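Local coordinates for protein probable benzoylformate decarboxylase (Rhodococcus jostii, PDB 7ORX) that is a three-domain, four-chain member of the thiamine diphosphate-dependent enzyme family that binds thiamine diphosphate and a sodium ion, at residues D222-A227 against P244-H249; N205-L210 against E268-I273. All coordinates share one frame; numbering follows the deposited sequence.

Interaction 1: residues D222-A227 against P244-H249; sequences DAVLLA and PFPTRH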
ATOM      1  N   ASP C 222     -36.914  13.092 -15.268  1.00 76.21           N
ATOM      2  CA  ASP C 222     -36.356  14.427 -15.613  1.00 77.20           C
ATOM      3  C   ASP C 222     -35.473  14.308 -16.864  1.00 73.05           C
ATOM      4  O   ASP C 222     -35.449  15.220 -17.680  1.00 70.14           O
ATOM      5  CB  ASP C 222     -35.599  15.027 -14.413  1.00 80.97           C
ATOM      6  CG  ASP C 222     -36.514  15.321 -13.224  1.00 88.02           C
ATOM      7  OD1 ASP C 222     -37.556  15.978 -13.453  1.00 94.55           O
ATOM      8  OD2 ASP C 222     -36.166  14.948 -12.056  1.00 93.90           O
ATOM      9  N   ALA C 223     -34.744  13.215 -17.010  1.00 71.21           N
ATOM     10  CA  ALA C 223     -34.038  12.891 -18.256  1.00 71.84           C
ATOM     11  C   ALA C 223     -35.067  12.825 -19.396  1.00 72.76           C
ATOM     12  O   ALA C 223     -34.801  13.367 -20.486  1.00 73.66           O
ATOM     13  CB  ALA C 223     -33.356  11.575 -18.100  1.00 73.80           C
ATOM     14  N   VAL C 224     -36.213  12.180 -19.157  1.00 71.09           N
ATOM     15  CA  VAL C 224     -37.294  12.069 -20.174  1.00 71.28           C
ATOM     16  C   VAL C 224     -37.727  13.477 -20.540  1.00 71.09           C
ATOM     17  O   VAL C 224     -37.772  13.783 -21.743  1.00 71.66           O
ATOM     18  CB  VAL C 224     -38.486  11.213 -19.714  1.00 71.75           C
ATOM     19  CG1 VAL C 224     -39.737  11.553 -20.499  1.00 73.27           C
ATOM     20  CG2 VAL C 224     -38.182   9.725 -19.802  1.00 70.65           C
ATOM     21  N   LEU C 225     -38.030  14.306 -19.538  1.00 71.39           N
ATOM     22  CA  LEU C 225     -38.619  15.635 -19.813  1.00 70.38           C
ATOM     23  C   LEU C 225     -37.611  16.453 -20.623  1.00 68.63           C
ATOM     24  O   LEU C 225     -38.000  17.158 -21.556  1.00 68.09           O
ATOM     25  CB  LEU C 225     -38.997  16.275 -18.487  1.00 72.58           C
ATOM     26  CG  LEU C 225     -39.546  17.698 -18.597  1.00 75.42           C
ATOM     27  CD1 LEU C 225     -40.726  17.784 -19.563  1.00 76.84           C
ATOM     28  CD2 LEU C 225     -39.923  18.201 -17.227  1.00 75.83           C
ATOM     29  N   LEU C 226     -36.335  16.305 -20.325  1.00 67.84           N
ATOM     30  CA  LEU C 226     -35.246  17.059 -20.995  1.00 69.05           C
ATOM     31  C   LEU C 226     -35.128  16.622 -22.455  1.00 69.61           C
ATOM     32  O   LEU C 226     -35.004  17.492 -23.310  1.00 69.77           O
ATOM     33  CB  LEU C 226     -33.930  16.839 -20.235  1.00 68.38           C
ATOM     34  CG  LEU C 226     -32.712  17.537 -20.841  1.00 68.81           C
ATOM     35  CD1 LEU C 226     -32.953  19.044 -20.945  1.00 68.68           C
ATOM     36  CD2 LEU C 226     -31.452  17.270 -20.021  1.00 68.78           C
ATOM     37  N   ALA C 227     -35.156  15.311 -22.724  1.00 70.93           N
ATOM     38  CA  ALA C 227     -35.173  14.761 -24.093  1.00 72.58           C
ATOM     39  C   ALA C 227     -36.408  15.277 -24.837  1.00 74.53           C
ATOM     40  O   ALA C 227     -36.240  15.646 -26.015  1.00 78.00           O
ATOM     41  CB  ALA C 227     -35.125  13.251 -24.058  1.00 73.90           C
ATOM     42  N   PRO C 244     -31.075   3.964 -17.483  1.00 65.94           N
ATOM     43  CA  PRO C 244     -31.497   5.275 -17.018  1.00 67.39           C
ATOM     44  C   PRO C 244     -32.650   5.936 -17.769  1.00 68.26           C
ATOM     45  O   PRO C 244     -32.942   7.111 -17.543  1.00 70.82           O
ATOM     46  CB  PRO C 244     -30.229   6.098 -17.263  1.00 67.09           C
ATOM     47  CG  PRO C 244     -29.683   5.498 -18.527  1.00 67.78           C
ATOM     48  CD  PRO C 244     -29.899   4.021 -18.344  1.00 66.43           C
ATOM     49  N   PHE C 245     -33.309   5.204 -18.647  1.00 67.81           N
ATOM     50  CA  PHE C 245     -34.314   5.835 -19.538  1.00 68.01           C
ATOM     51  C   PHE C 245     -35.303   4.795 -20.020  1.00 68.36           C
ATOM     52  O   PHE C 245     -34.920   3.650 -20.216  1.00 68.87           O
ATOM     53  CB  PHE C 245     -33.575   6.416 -20.735  1.00 67.38           C
ATOM     54  CG  PHE C 245     -34.317   7.486 -21.465  1.00 66.75           C
ATOM     55  CD1 PHE C 245     -34.353   8.773 -20.966  1.00 66.02           C
ATOM     56  CD2 PHE C 245     -34.905   7.220 -22.681  1.00 66.56           C
ATOM     57  CE1 PHE C 245     -35.013   9.777 -21.646  1.00 66.08           C
ATOM     58  CE2 PHE C 245     -35.559   8.234 -23.373  1.00 67.16           C
ATOM     59  CZ  PHE C 245     -35.629   9.511 -22.847  1.00 67.48           C
ATOM     60  N   PRO C 246     -36.576   5.160 -20.267  1.00 69.14           N
ATOM     61  CA  PRO C 246     -37.536   4.202 -20.830  1.00 68.90           C
ATOM     62  C   PRO C 246     -37.073   3.714 -22.221  1.00 67.54           C
ATOM     63  O   PRO C 246     -36.824   4.524 -23.058  1.00 67.02           O
ATOM     64  CB  PRO C 246     -38.862   4.987 -20.893  1.00 69.31           C
ATOM     65  CG  PRO C 246     -38.659   6.299 -20.179  1.00 69.04           C
ATOM     66  CD  PRO C 246     -37.155   6.485 -20.028  1.00 69.55           C
ATOM     67  N   THR C 247     -36.953   2.410 -22.446  1.00 68.23           N
ATOM     68  CA  THR C 247     -36.440   1.842 -23.734  1.00 69.14           C
ATOM     69  C   THR C 247     -37.454   1.941 -24.874  1.00 69.00           C
ATOM     70  O   THR C 247     -37.050   1.590 -25.983  1.00 72.69           O
ATOM     71  CB  THR C 247     -36.019   0.372 -23.628  1.00 68.15           C
ATOM     72  OG1 THR C 247     -37.169  -0.454 -23.436  1.00 67.52           O
ATOM     73  CG2 THR C 247     -34.990   0.177 -22.532  1.00 67.75           C
ATOM     74  N   ARG C 248     -38.698   2.366 -24.629  1.00 69.28           N
ATOM     75  CA  ARG C 248     -39.687   2.504 -25.746  1.00 71.18           C
ATOM     76  C   ARG C 248     -40.122   3.976 -25.840  1.00 71.21           C
ATOM     77  O   ARG C 248     -41.133   4.299 -26.433  1.00 74.17           O
ATOM     78  CB  ARG C 248     -40.871   1.533 -25.619  1.00 70.25           C
ATOM     79  CG  ARG C 248     -40.471   0.073 -25.481  1.00 71.21           C
ATOM     80  CD  ARG C 248     -39.693  -0.440 -26.683  1.00 72.32           C
ATOM     81  NE  ARG C 248     -40.564  -0.589 -27.868  1.00 74.33           N
ATOM     82  CZ  ARG C 248     -40.110  -0.622 -29.127  1.00 76.61           C
ATOM     83  NH1 ARG C 248     -38.812  -0.555 -29.366  1.00 77.77           N
ATOM     84  NH2 ARG C 248     -40.937  -0.722 -30.152  1.00 77.83           N
ATOM     85  N   HIS C 249     -39.381   4.863 -25.256  1.00 70.12           N
ATOM     86  CA  HIS C 249     -39.592   6.302 -25.505  1.00 71.59           C
ATOM     87  C   HIS C 249     -39.143   6.654 -26.918  1.00 71.27           C
ATOM     88  O   HIS C 249     -38.149   6.133 -27.407  1.00 71.27           O
ATOM     89  CB  HIS C 249     -38.844   7.121 -24.462  1.00 70.71           C
ATOM     90  CG  HIS C 249     -39.217   8.551 -24.515  1.00 71.48           C
ATOM     91  ND1 HIS C 249     -38.557   9.410 -25.323  1.00 71.86           N
ATOM     92  CD2 HIS C 249     -40.175   9.264 -23.880  1.00 72.81           C
ATOM     93  CE1 HIS C 249     -39.087  10.621 -25.196  1.00 74.08           C
ATOM     94  NE2 HIS C 249     -40.078  10.560 -24.288  1.00 73.17           N
TER
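The first torsions of Phe245 and Val224 bring the two side chains together: chi1 of -159° sets the Phe245 ring trans to its own backbone N and carries it to helix 220-230, while chi1 of 158° on Val224 splits the valine fork between two partners. The CE1 corner of the ring approaches the helix backbone, 3.6 Å from Val224 CA, and Ala223 O lies near the ring plane at its edge. Ala223 and Ala227, one turn apart, both direct their methyls toward the loop; Ala223 CB is 4.1 Å from Phe245 CD1 and Ala227 CB is 4.0 Å from Phe245 CZ, so the ring spans the turn between them. Val224 CG2 touches Phe245 CE1 at 3.7 Å and also reaches Pro246, with CD at 3.4 Å. The other branch, CG1, approaches His249 NE2 at 3.9 Å, neither squarely over the imidazole nor at its edge. A type I turn from Pro246 to His249 brings this ring back to the helix, and its nitrogens are hydrogen-bonded to Ser251 N and, on the same helix, Glu228 OE2. Leu210 and Val234, from the parallel sheet of the central domain, also touch Phe245. With no hydrogen bond between the two segments, the contact is held by apolar packing: small alanines admit the aromatic ring to the helix surface, and His249, the one polar side chain among the touching residues, has its hydrogen-bond partners outside the two segments.

Interaction 2: residues N205-L210 against E268-I273; sequences NPVLVL and EGHDLI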
ATOM      1  N   ASN C 205     -28.254  20.276 -33.218  1.00 83.57           N
ATOM      2  CA  ASN C 205     -28.569  18.827 -33.223  1.00 80.76           C
ATOM      3  C   ASN C 205     -27.883  18.112 -32.053  1.00 77.38           C
ATOM      4  O   ASN C 205     -26.942  17.346 -32.269  1.00 74.92           O
ATOM      5  CB  ASN C 205     -28.217  18.246 -34.594  1.00 80.88           C
ATOM      6  CG  ASN C 205     -28.327  16.735 -34.649  1.00 80.86           C
ATOM      7  OD1 ASN C 205     -29.172  16.149 -33.976  1.00 78.77           O
ATOM      8  ND2 ASN C 205     -27.440  16.091 -35.401  1.00 80.28           N
ATOM      9  N   PRO C 206     -28.363  18.279 -30.789  1.00 75.04           N
ATOM     10  CA  PRO C 206     -27.718  17.708 -29.609  1.00 73.87           C
ATOM     11  C   PRO C 206     -28.151  16.270 -29.335  1.00 73.83           C
ATOM     12  O   PRO C 206     -29.189  15.881 -29.823  1.00 79.49           O
ATOM     13  CB  PRO C 206     -28.278  18.575 -28.483  1.00 73.59           C
ATOM     14  CG  PRO C 206     -29.681  18.839 -28.908  1.00 73.26           C
ATOM     15  CD  PRO C 206     -29.579  18.999 -30.407  1.00 74.41           C
ATOM     16  N   VAL C 207     -27.373  15.527 -28.554  1.00 72.10           N
ATOM     17  CA  VAL C 207     -27.677  14.121 -28.160  1.00 70.79           C
ATOM     18  C   VAL C 207     -27.374  13.976 -26.667  1.00 71.00           C
ATOM     19  O   VAL C 207     -26.372  14.578 -26.210  1.00 71.62           O
ATOM     20  CB  VAL C 207     -26.872  13.116 -29.001  1.00 70.06           C
ATOM     21  CG1 VAL C 207     -25.362  13.277 -28.886  1.00 69.64           C
ATOM     22  CG2 VAL C 207     -27.270  11.693 -28.675  1.00 69.85           C
ATOM     23  N   LEU C 208     -28.252  13.284 -25.932  1.00 70.63           N
ATOM     24  CA  LEU C 208     -28.050  12.932 -24.518  1.00 72.03           C
ATOM     25  C   LEU C 208     -27.453  11.540 -24.465  1.00 71.56           C
ATOM     26  O   LEU C 208     -28.033  10.634 -25.070  1.00 74.05           O
ATOM     27  CB  LEU C 208     -29.395  12.906 -23.795  1.00 74.95           C
ATOM     28  CG  LEU C 208     -30.180  14.210 -23.753  1.00 78.16           C
ATOM     29  CD1 LEU C 208     -30.975  14.256 -22.454  1.00 80.18           C
ATOM     30  CD2 LEU C 208     -29.273  15.430 -23.860  1.00 81.21           C
ATOM     31  N   VAL C 209     -26.372  11.362 -23.723  1.00 70.29           N
ATOM     32  CA  VAL C 209     -25.820  10.018 -23.429  1.00 69.10           C
ATOM     33  C   VAL C 209     -25.948   9.843 -21.929  1.00 67.76           C
ATOM     34  O   VAL C 209     -25.556  10.765 -21.268  1.00 72.63           O
ATOM     35  CB  VAL C 209     -24.376   9.935 -23.903  1.00 69.20           C
ATOM     36  CG1 VAL C 209     -23.748   8.594 -23.567  1.00 69.54           C
ATOM     37  CG2 VAL C 209     -24.292  10.231 -25.384  1.00 69.51           C
ATOM     38  N   LEU C 210     -26.607   8.793 -21.452  1.00 66.02           N
ATOM     39  CA  LEU C 210     -27.031   8.686 -20.042  1.00 64.90           C
ATOM     40  C   LEU C 210     -26.364   7.483 -19.400  1.00 64.26           C
ATOM     41  O   LEU C 210     -26.263   6.424 -20.028  1.00 65.36           O
ATOM     42  CB  LEU C 210     -28.555   8.589 -19.950  1.00 65.17           C
ATOM     43  CG  LEU C 210     -29.292   9.839 -20.433  1.00 65.97           C
ATOM     44  CD1 LEU C 210     -30.804   9.742 -20.271  1.00 66.37           C
ATOM     45  CD2 LEU C 210     -28.815  11.068 -19.735  1.00 66.39           C
ATOM     46  N   GLU C 268     -21.848  10.475 -35.089  1.00 92.19           N
ATOM     47  CA  GLU C 268     -21.531  11.325 -36.267  1.00 93.93           C
ATOM     48  C   GLU C 268     -22.773  12.184 -36.564  1.00 91.16           C
ATOM     49  O   GLU C 268     -23.912  11.641 -36.531  1.00 89.82           O
ATOM     50  CB  GLU C 268     -21.099  10.406 -37.420  1.00 96.36           C
ATOM     51  CG  GLU C 268     -20.516  11.086 -38.666  1.00101.56           C
ATOM     52  CD  GLU C 268     -20.835  10.407 -40.020  1.00102.81           C
ATOM     53  OE1 GLU C 268     -21.227   9.200 -40.032  1.00104.65           O
ATOM     54  OE2 GLU C 268     -20.743  11.087 -41.080  1.00100.45           O
ATOM     55  N   GLY C 269     -22.573  13.485 -36.770  1.00 88.64           N
ATOM     56  CA  GLY C 269     -23.657  14.423 -37.104  1.00 88.82           C
ATOM     57  C   GLY C 269     -24.104  15.263 -35.911  1.00 87.03           C
ATOM     58  O   GLY C 269     -24.819  16.236 -36.114  1.00 87.83           O
ATOM     59  N   HIS C 270     -23.736  14.908 -34.690  1.00 84.33           N
ATOM     60  CA  HIS C 270     -24.175  15.682 -33.502  1.00 84.02           C
ATOM     61  C   HIS C 270     -23.113  16.714 -33.118  1.00 82.57           C
ATOM     62  O   HIS C 270     -21.959  16.332 -33.073  1.00 84.48           O
ATOM     63  CB  HIS C 270     -24.493  14.709 -32.370  1.00 82.96           C
ATOM     64  CG  HIS C 270     -25.744  13.942 -32.576  1.00 82.46           C
ATOM     65  ND1 HIS C 270     -25.734  12.593 -32.806  1.00 82.86           N
ATOM     66  CD2 HIS C 270     -27.033  14.321 -32.553  1.00 82.41           C
ATOM     67  CE1 HIS C 270     -26.972  12.159 -32.925  1.00 84.57           C
ATOM     68  NE2 HIS C 270     -27.783  13.206 -32.766  1.00 83.54           N
ATOM     69  N   ASP C 271     -23.516  17.951 -32.824  1.00 81.87           N
ATOM     70  CA  ASP C 271     -22.608  19.099 -32.492  1.00 81.97           C
ATOM     71  C   ASP C 271     -22.389  19.200 -30.976  1.00 81.07           C
ATOM     72  O   ASP C 271     -21.354  19.802 -30.551  1.00 81.68           O
ATOM     73  CB  ASP C 271     -23.137  20.440 -33.020  1.00 82.00           C
ATOM     74  CG  ASP C 271     -24.540  20.811 -32.578  1.00 82.80           C
ATOM     75  OD1 ASP C 271     -25.346  19.924 -32.349  1.00 83.34           O
ATOM     76  OD2 ASP C 271     -24.817  22.005 -32.482  1.00 89.92           O
ATOM     77  N   LEU C 272     -23.325  18.651 -30.188  1.00 79.28           N
ATOM     78  CA  LEU C 272     -23.225  18.587 -28.707  1.00 76.69           C
ATOM     79  C   LEU C 272     -23.596  17.183 -28.213  1.00 73.23           C
ATOM     80  O   LEU C 272     -24.751  16.818 -28.393  1.00 71.49           O
ATOM     81  CB  LEU C 272     -24.147  19.654 -28.111  1.00 75.87           C
ATOM     82  CG  LEU C 272     -23.960  19.831 -26.614  1.00 76.70           C
ATOM     83  CD1 LEU C 272     -22.692  20.624 -26.316  1.00 76.58           C
ATOM     84  CD2 LEU C 272     -25.189  20.471 -26.017  1.00 78.23           C
ATOM     85  N   ILE C 273     -22.625  16.476 -27.633  1.00 70.72           N
ATOM     86  CA  ILE C 273     -22.817  15.253 -26.807  1.00 70.05           C
ATOM     87  C   ILE C 273     -22.897  15.740 -25.359  1.00 70.41           C
ATOM     88  O   ILE C 273     -21.851  16.093 -24.814  1.00 69.43           O
ATOM     89  CB  ILE C 273     -21.642  14.238 -26.930  1.00 69.75           C
ATOM     90  CG1 ILE C 273     -20.975  14.116 -28.309  1.00 69.87           C
ATOM     91  CG2 ILE C 273     -22.044  12.886 -26.393  1.00 68.52           C
ATOM     92  CD1 ILE C 273     -21.894  14.010 -29.424  1.00 70.34           C
TER
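Val207 lies over one face of the His270 ring, its CB 3.7 Å from the ring centroid and 8° off the normal, a CH-pi contact. Asn205 approaches the same imidazole differently: its backbone O is near the ring plane at the edge, 3.0 Å from CD2, and its side-chain amide crosses the ring obliquely, the planes 41° apart, with OD1 3.2 Å from His270 CD2. The amide ND2 makes a weak, bent hydrogen bond to Gly269 O. Asp271, with chi1 of 55° placing the carboxylate between its backbone N and carbonyl carbon, accepts a hydrogen bond from Asn205 N on the syn side of OD1 at 3.1 Å, though the donor is well out of the carboxylate plane; OD2 takes Thr204 N, so two successive backbone N-H groups share one carboxylate. Beyond this loop the chains run as parallel strands, and Val207 N bonds to Leu272 O at 2.9 Å. Side by side on one face of the sheet, Val207 CG1 meets Ile273 CD1 at 3.6 Å and Val209 CG2 meets Ile273 CG2 at 3.6 Å. Side-chain hydrogen bonds are thus confined to the loop end, while the strands add a backbone bond and aliphatic contacts; the aspartate's negative charge probably strengthens its grip on the backbone N-H groups of Thr204 and Asn205.

From the N terminus, strand 206-210 comes first, followed by helix 220-230, the loop containing 244-249, and finally strand 272-276. Interaction 1 closes the shorter loop, with 16 residues between its segments, including strand 234-236. Interaction 2 closes the longer one, with 57 residues between, and therefore encloses interaction 1 entirely. Their centres are about 15 Å apart, yet they touch: Leu210 CD1 is 3.7 Å from Phe245 CD1, and Leu226 CD2 is 3.9 Å from Leu208 CD1. Interaction 2 joins two neighbouring strands of the central domain's six-stranded parallel sheet, and interaction 1 joins a helix packed on that sheet to the loop leading to one of its two edge strands in this chain, 252-255.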